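Local coordinates for protein race-specific elicitor A4 (Passalora fulva, PDB 6BN0) that binds fungal chitin through its carbohydrate-binding domain and triggers a hypersensitive response in tomato genotypes carrying Cf-4, at residues P27-C30 against T31-I34. Sequence-based numbering, arbitrary orientation.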
# COMPACT_ATOMS: atom_id res chain seq x y z
N PRO A 27 -0.10 -7.66 -18.10
CA PRO A 27 0.10 -8.83 -18.98
C PRO A 27 1.55 -9.12 -19.31
O PRO A 27 1.87 -10.27 -19.64
CB PRO A 27 -0.65 -8.46 -20.27
CG PRO A 27 -1.44 -7.27 -19.97
CD PRO A 27 -0.98 -6.65 -18.72
N ASP A 28 2.42 -8.11 -19.30
CA ASP A 28 3.80 -8.33 -19.73
C ASP A 28 4.66 -9.00 -18.67
O ASP A 28 5.73 -9.55 -19.00
CB ASP A 28 4.44 -6.99 -20.11
CG ASP A 28 3.81 -6.37 -21.35
OD1 ASP A 28 3.42 -7.13 -22.28
OD2 ASP A 28 3.68 -5.13 -21.38
N SER A 29 4.25 -8.96 -17.40
CA SER A 29 5.22 -9.32 -16.39
C SER A 29 4.50 -9.64 -15.09
O SER A 29 3.48 -9.04 -14.77
CB SER A 29 6.26 -8.19 -16.23
OG SER A 29 6.37 -7.69 -14.91
N CYS A 30 5.01 -10.65 -14.39
CA CYS A 30 4.45 -11.09 -13.12
C CYS A 30 4.98 -10.31 -11.93
O CYS A 30 4.46 -10.47 -10.83
CB CYS A 30 4.76 -12.58 -12.92
SG CYS A 30 3.73 -13.62 -14.03
N THR A 31 6.02 -9.51 -12.10
CA THR A 31 6.60 -8.77 -10.97
C THR A 31 6.18 -7.30 -10.96
O THR A 31 6.84 -6.48 -10.34
CB THR A 31 8.11 -8.89 -10.98
OG1 THR A 31 8.59 -8.29 -12.18
CG2 THR A 31 8.54 -10.34 -10.92
N THR A 32 5.14 -6.95 -11.70
CA THR A 32 4.60 -5.61 -11.71
C THR A 32 3.09 -5.75 -11.68
O THR A 32 2.56 -6.86 -11.75
CB THR A 32 5.03 -4.82 -12.95
OG1 THR A 32 4.59 -5.52 -14.14
CG2 THR A 32 6.56 -4.60 -12.97
N TYR A 33 2.41 -4.62 -11.51
CA TYR A 33 0.96 -4.60 -11.62
C TYR A 33 0.59 -3.25 -12.23
O TYR A 33 1.45 -2.39 -12.43
CB TYR A 33 0.30 -4.85 -10.25
CG TYR A 33 0.71 -3.84 -9.18
CD1 TYR A 33 1.92 -3.97 -8.50
CD2 TYR A 33 -0.12 -2.74 -8.86
CE1 TYR A 33 2.31 -3.06 -7.50
CE2 TYR A 33 0.25 -1.83 -7.87
CZ TYR A 33 1.47 -2.00 -7.19
OH TYR A 33 1.89 -1.08 -6.24
N ILE A 34 -0.69 -3.08 -12.56
CA ILE A 34 -1.18 -1.84 -13.15
C ILE A 34 -2.09 -1.17 -12.11
O ILE A 34 -2.97 -1.82 -11.54
CB ILE A 34 -1.91 -2.09 -14.48
CG1 ILE A 34 -0.88 -2.52 -15.56
CG2 ILE A 34 -2.77 -0.84 -14.90
CD1 ILE A 34 -1.48 -3.03 -16.92
O HOH W 1 1.11 -8.72 -13.21
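Ser29 and Thr32 meet hydroxyl to hydroxyl across the turn that leads from strand 23-25 into strand 32-38, with Ser29 OG 2.9 Å from Thr32 OG1 in a hydrogen bond that either group could donate. Ser29 swings its hydroxyl to an unusual torsion (chi1 124°), bringing OG also within 3.4 Å of Thr31 N, a weak and bent hydrogen bond. Thr32 holds OG1 between its own backbone N and carbonyl carbon (chi1 58°), on the side of the serine, while its methyl CG2 lies 3.7 Å from Ser29 OG. This hydroxyl pair is the tight part of the turn. Thr32 OG1 has its strongest polar partner in Asn26 ND2, which ties the threonine back to the start of the loop, with the serine hydroxyl besides. A water sits between the two backbone arms within hydrogen-bonding distance of both carbonyls, 2.9 Å from Ser29 O and 2.8 Å from Thr32 O. The other end is looser: Pro27 CD and the buried Ile34 CD1 are 4.1 Å apart in a single apolar touch, the two side chains crossing at about a right angle. On the solvent side Thr31 is exposed, whereas the Cys30 side chain points away overall, toward its disulfide with Cys75, with CB remaining against Thr31 N. Tyr33 points away from the loop and touches the bound chitin sugars. The contact is mostly polar, which suggests that directional hydroxyl bonds set the shape of this hairpin connection in the chitin-binding domain, with a covalent link to the C-terminal region close by.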